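Local atomic coordinates of tubulin-specific chaperone, putative (Trypanosoma brucei, PDB entry 4B6M), a protein that probably binds alpha-tubulin and microtubule plus ends as tubulin-binding cofactor B, a tubulin-folding chaperone, of which this chain is the CAP-Gly domain. Residues A[6-10]-A[22-26]; A[36-42]-A[65-71]. All coordinates share one frame; numbering follows the deposited sequence. Where two conformers were deposited one is given.

Contact 1: A[6-10]-A[22-26]; sequences IHVGD and SVRFV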
# COMPACT_ATOMS: atom_id res chain seq x y z
N ILE A 6 0.26 -9.93 -6.90
CA ILE A 6 0.81 -9.14 -5.78
C ILE A 6 0.56 -9.87 -4.47
O ILE A 6 -0.57 -10.28 -4.19
CB ILE A 6 0.14 -7.74 -5.73
CG1 ILE A 6 0.40 -6.99 -7.03
CG2 ILE A 6 0.65 -6.94 -4.53
CD1 ILE A 6 -0.53 -5.82 -7.30
N HIS A 7 1.61 -10.05 -3.66
CA HIS A 7 1.49 -10.77 -2.39
C HIS A 7 1.87 -9.93 -1.21
O HIS A 7 2.77 -9.09 -1.31
CB HIS A 7 2.42 -11.99 -2.35
CG HIS A 7 2.18 -13.02 -3.43
ND1 HIS A 7 3.12 -13.94 -3.76
CD2 HIS A 7 1.08 -13.26 -4.26
CE1 HIS A 7 2.64 -14.72 -4.75
NE2 HIS A 7 1.39 -14.30 -5.05
N VAL A 8 1.23 -10.16 -0.06
CA VAL A 8 1.65 -9.48 1.17
C VAL A 8 3.13 -9.76 1.38
O VAL A 8 3.59 -10.90 1.18
CB VAL A 8 0.86 -9.87 2.46
CG1 VAL A 8 -0.55 -9.31 2.44
CG2 VAL A 8 0.86 -11.37 2.73
N GLY A 9 3.86 -8.72 1.74
CA GLY A 9 5.29 -8.81 1.99
C GLY A 9 6.09 -8.36 0.78
O GLY A 9 7.28 -8.08 0.89
N ASP A 10 5.45 -8.24 -0.37
CA ASP A 10 6.16 -7.76 -1.57
C ASP A 10 6.66 -6.33 -1.40
O ASP A 10 5.98 -5.51 -0.78
CB ASP A 10 5.26 -7.78 -2.81
CG ASP A 10 5.14 -9.15 -3.41
OD1 ASP A 10 5.90 -10.06 -3.01
OD2 ASP A 10 4.27 -9.31 -4.29
N SER A 22 5.93 -1.43 1.16
CA SER A 22 5.72 -2.87 1.35
C SER A 22 4.24 -3.15 1.29
O SER A 22 3.46 -2.43 1.92
CB SER A 22 6.23 -3.28 2.73
OG SER A 22 7.64 -3.10 2.81
N VAL A 23 3.87 -4.20 0.56
CA VAL A 23 2.48 -4.64 0.50
C VAL A 23 2.05 -5.27 1.83
O VAL A 23 2.63 -6.27 2.28
CB VAL A 23 2.25 -5.64 -0.64
CG1 VAL A 23 0.82 -6.17 -0.66
CG2 VAL A 23 2.60 -4.98 -1.98
N ARG A 24 1.02 -4.69 2.44
CA ARG A 24 0.50 -5.18 3.72
C ARG A 24 -0.85 -5.90 3.61
O ARG A 24 -1.26 -6.60 4.54
CB ARG A 24 0.34 -4.02 4.67
CG ARG A 24 1.62 -3.31 5.03
CD ARG A 24 2.69 -4.28 5.48
NE ARG A 24 3.81 -3.54 6.05
CZ ARG A 24 5.05 -4.01 6.14
NH1 ARG A 24 5.35 -5.23 5.71
NH2 ARG A 24 6.00 -3.26 6.67
N PHE A 25 -1.53 -5.77 2.48
CA PHE A 25 -2.88 -6.28 2.31
C PHE A 25 -3.16 -6.40 0.82
O PHE A 25 -2.76 -5.54 0.06
CB PHE A 25 -3.90 -5.31 2.93
CG PHE A 25 -5.33 -5.64 2.62
CD1 PHE A 25 -5.99 -6.63 3.33
CD2 PHE A 25 -6.01 -4.97 1.60
CE1 PHE A 25 -7.32 -6.95 3.04
CE2 PHE A 25 -7.33 -5.28 1.30
CZ PHE A 25 -7.99 -6.28 2.03
N VAL A 26 -3.84 -7.48 0.43
CA VAL A 26 -4.41 -7.63 -0.91
C VAL A 26 -5.80 -8.25 -0.79
O VAL A 26 -5.96 -9.33 -0.21
CB VAL A 26 -3.53 -8.53 -1.82
CG1 VAL A 26 -4.12 -8.60 -3.22
CG2 VAL A 26 -2.09 -8.06 -1.84
O HOH W 1 8.35 -6.02 2.58
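This is a surface contact of a beta turn on a strand: the H7-D10 turn leading into strand 11-14 of this CAP-Gly domain, a small SH3-like beta fold, is bonded to V23 of strand 19-26. The turn is of type II, closed by the bond from D10 N to H7 O. V23 uses both its backbone N-H and its carbonyl O to hold it: G9 N reaches V23 O at 2.8 Å, and V23 N gives a nearly straight bond (173°) to D10 O. The D10 side chain folds back over the turn, where OD2 takes the H7 N-H from above the carboxylate plane at 2.8 Å and so fixes the carboxylate over the loop. V8 CA comes within 3.5 Å of V23 O.

Beside the two backbone bonds the apolar part is made by I6, V23 and V26. The I6 methyl CG2 touches V23 CG2 at 3.8 Å and V26 CG2 a little farther off, the I6 and V23 side chains crossing at about a right angle. V23 has CG1 anti to its backbone N (chi1 176°), which leaves CG2 to meet both I6 and the CB of D10. I6 and V23 also both touch V38 of strand 36-42, and I6 reaches V74 and V76, joining the entering loop to the core. Near S22 a water bridges the two segments, donating to G9 O at 2.9 Å and lying 3.0 Å from S22 OG, which R11 NH1 also reaches.

Contact 2: A[36-42]-A[65-71]; sequences YWVGVEF and YGGFLRP. With FMT (formic acid), chain F.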
# COMPACT_ATOMS: atom_id res chain seq x y z
N TYR A 36 -10.58 -5.40 -6.44
CA TYR A 36 -9.41 -5.68 -5.57
C TYR A 36 -8.59 -4.44 -5.24
O TYR A 36 -8.44 -3.54 -6.06
CB TYR A 36 -8.48 -6.71 -6.18
CG TYR A 36 -8.93 -8.12 -5.95
CD1 TYR A 36 -9.92 -8.70 -6.74
CD2 TYR A 36 -8.39 -8.87 -4.91
CE1 TYR A 36 -10.35 -10.00 -6.52
CE2 TYR A 36 -8.82 -10.17 -4.67
CZ TYR A 36 -9.79 -10.73 -5.47
OH TYR A 36 -10.19 -12.02 -5.23
N TRP A 37 -8.10 -4.42 -4.00
CA TRP A 37 -7.25 -3.33 -3.48
C TRP A 37 -5.97 -3.86 -2.91
O TRP A 37 -5.88 -4.99 -2.41
CB TRP A 37 -7.99 -2.59 -2.37
CG TRP A 37 -9.15 -1.79 -2.89
CD1 TRP A 37 -10.48 -2.20 -2.98
CD2 TRP A 37 -9.11 -0.45 -3.47
NE1 TRP A 37 -11.25 -1.21 -3.57
CE2 TRP A 37 -10.49 -0.14 -3.88
CE3 TRP A 37 -8.11 0.50 -3.69
CZ2 TRP A 37 -10.81 1.08 -4.47
CZ3 TRP A 37 -8.45 1.71 -4.29
CH2 TRP A 37 -9.78 2.00 -4.65
N VAL A 38 -4.95 -3.01 -2.94
CA VAL A 38 -3.66 -3.34 -2.35
C VAL A 38 -3.37 -2.34 -1.22
O VAL A 38 -3.36 -1.11 -1.43
CB VAL A 38 -2.54 -3.29 -3.42
CG1 VAL A 38 -1.21 -3.73 -2.81
CG2 VAL A 38 -2.89 -4.19 -4.61
N GLY A 39 -3.19 -2.85 -0.01
CA GLY A 39 -2.82 -1.98 1.11
C GLY A 39 -1.31 -1.88 1.16
O GLY A 39 -0.67 -2.93 1.25
N VAL A 40 -0.77 -0.67 1.11
CA VAL A 40 0.69 -0.49 1.10
C VAL A 40 1.12 0.34 2.30
O VAL A 40 0.48 1.33 2.64
CB VAL A 40 1.17 0.21 -0.20
CG1 VAL A 40 2.65 0.54 -0.12
CG2 VAL A 40 0.89 -0.66 -1.41
N GLU A 41 2.22 -0.08 2.95
CA GLU A 41 2.87 0.78 3.92
C GLU A 41 4.11 1.37 3.27
O GLU A 41 5.06 0.66 2.89
CB GLU A 41 3.27 -0.01 5.17
CG GLU A 41 3.99 0.86 6.17
CD GLU A 41 4.37 0.10 7.43
OE1 GLU A 41 4.03 -1.09 7.55
OE2 GLU A 41 5.03 0.72 8.28
N PHE A 42 4.10 2.69 3.12
CA PHE A 42 5.22 3.38 2.51
C PHE A 42 6.37 3.57 3.47
O PHE A 42 6.18 3.60 4.70
CB PHE A 42 4.74 4.72 1.94
CG PHE A 42 3.72 4.56 0.86
CD1 PHE A 42 4.12 4.15 -0.41
CD2 PHE A 42 2.37 4.78 1.10
CE1 PHE A 42 3.20 3.96 -1.42
CE2 PHE A 42 1.43 4.61 0.08
CZ PHE A 42 1.85 4.19 -1.18
N TYR A 65 1.42 6.87 6.37
CA TYR A 65 2.21 5.79 5.73
C TYR A 65 1.40 4.78 4.98
O TYR A 65 1.98 3.87 4.37
CB TYR A 65 3.08 5.02 6.75
CG TYR A 65 4.14 5.93 7.26
CD1 TYR A 65 3.88 6.74 8.36
CD2 TYR A 65 5.38 6.01 6.62
CE1 TYR A 65 4.84 7.64 8.80
CE2 TYR A 65 6.34 6.90 7.06
CZ TYR A 65 6.05 7.69 8.18
OH TYR A 65 7.00 8.58 8.61
N GLY A 66 0.08 4.92 5.04
CA GLY A 66 -0.79 3.89 4.49
C GLY A 66 -1.48 4.32 3.22
O GLY A 66 -1.96 5.46 3.09
N GLY A 67 -1.53 3.42 2.26
CA GLY A 67 -2.38 3.66 1.09
C GLY A 67 -3.15 2.44 0.70
O GLY A 67 -2.72 1.32 0.99
N PHE A 68 -4.31 2.64 0.07
CA PHE A 68 -5.01 1.56 -0.60
C PHE A 68 -4.99 1.92 -2.05
O PHE A 68 -5.49 3.00 -2.43
CB PHE A 68 -6.47 1.43 -0.15
CG PHE A 68 -6.62 0.95 1.25
CD1 PHE A 68 -6.65 -0.41 1.56
CD2 PHE A 68 -6.72 1.88 2.28
CE1 PHE A 68 -6.76 -0.82 2.86
CE2 PHE A 68 -6.84 1.47 3.61
CZ PHE A 68 -6.88 0.11 3.89
N LEU A 69 -4.40 1.06 -2.85
CA LEU A 69 -4.23 1.37 -4.26
C LEU A 69 -4.82 0.26 -5.09
O LEU A 69 -4.92 -0.85 -4.63
CB LEU A 69 -2.73 1.42 -4.61
CG LEU A 69 -1.78 2.49 -4.06
CD1 LEU A 69 -1.68 2.54 -2.54
CD2 LEU A 69 -0.38 2.27 -4.61
N ARG A 70 -5.18 0.57 -6.32
CA ARG A 70 -5.50 -0.49 -7.28
C ARG A 70 -4.24 -1.21 -7.69
O ARG A 70 -3.16 -0.62 -7.71
CB ARG A 70 -6.19 0.08 -8.51
CG ARG A 70 -7.55 0.64 -8.20
CD ARG A 70 -8.51 -0.42 -7.72
NE ARG A 70 -9.85 0.06 -7.93
CZ ARG A 70 -10.94 -0.58 -7.56
NH1 ARG A 70 -10.85 -1.72 -6.90
NH2 ARG A 70 -12.12 -0.03 -7.83
N PRO A 71 -4.34 -2.50 -8.03
CA PRO A 71 -3.18 -3.26 -8.45
C PRO A 71 -2.41 -2.63 -9.60
O PRO A 71 -1.16 -2.75 -9.62
CB PRO A 71 -3.78 -4.64 -8.85
CG PRO A 71 -4.99 -4.75 -7.97
CD PRO A 71 -5.53 -3.35 -7.81
C FMT F . -5.59 5.09 -5.87
O1 FMT F . -5.87 3.94 -6.25
O2 FMT F . -4.68 5.82 -6.36
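Segments 36-42 and 65-71 run antiparallel, the strand axes at 160° and 4.5 Å apart at their closest. V38 pairs with L69 and V40 with G67 as hydrogen-bonded pairs, each joined by two N-H to O bonds, with the non-hydrogen-bonded pair G39-F68 between them and E41-G66 next along. F42 N to Y65 O, 2.7 Å, extends the ladder; Y65 and G66 also face G49, outside the two segments, in a classic beta bulge. This edge of the CAP-Gly sheet, with strand 66-69 outermost, turns V38, V40 and L69 into the core, where L69 CD1 lies 4.1 Å from F42 CZ.

At the far end W37 and R70 stack. With its chain bent at chi2 (-63°), R70 lays its guanidinium flat on the indole, planes 13° apart, and sets CD over the six-membered ring. NH1 donates to Y36 O at 3.1 Å; that oxygen lies in the guanidinium plane, whereas the donor stands above the carbonyl plane. NH2 reaches P34 O, and W37 NE1 donates to K33 O. A formic acid, probably from the crystallisation liquor, has O1 3.4 Å from R70 N, a weak hydrogen bond, and is also bonded by Q73 NE2.

From the N terminus, 6-10 turns into strand 11-14; the chain then returns along 19-26, and contact 1 closes that first excursion. Strand 36-42 follows, and after a long loop carrying the 52-53/56-57 hairpin, contact 2 closes as 65-71 comes back alongside. The two therefore lie in series, neither nested nor crossing, with centres about 8 Å apart. They meet where strands 19-26 and 36-42 are neighbours in one sheet: R24 N and G39 O, and F25 O and G39 N, are 2.7 Å apart and probably hydrogen-bonded, with R24 and F25 forming a classic bulge against G39. Contact 1 ties the entering loop to strand 19-26, and contact 2 ties outer strand 66-69 to strand 36-42.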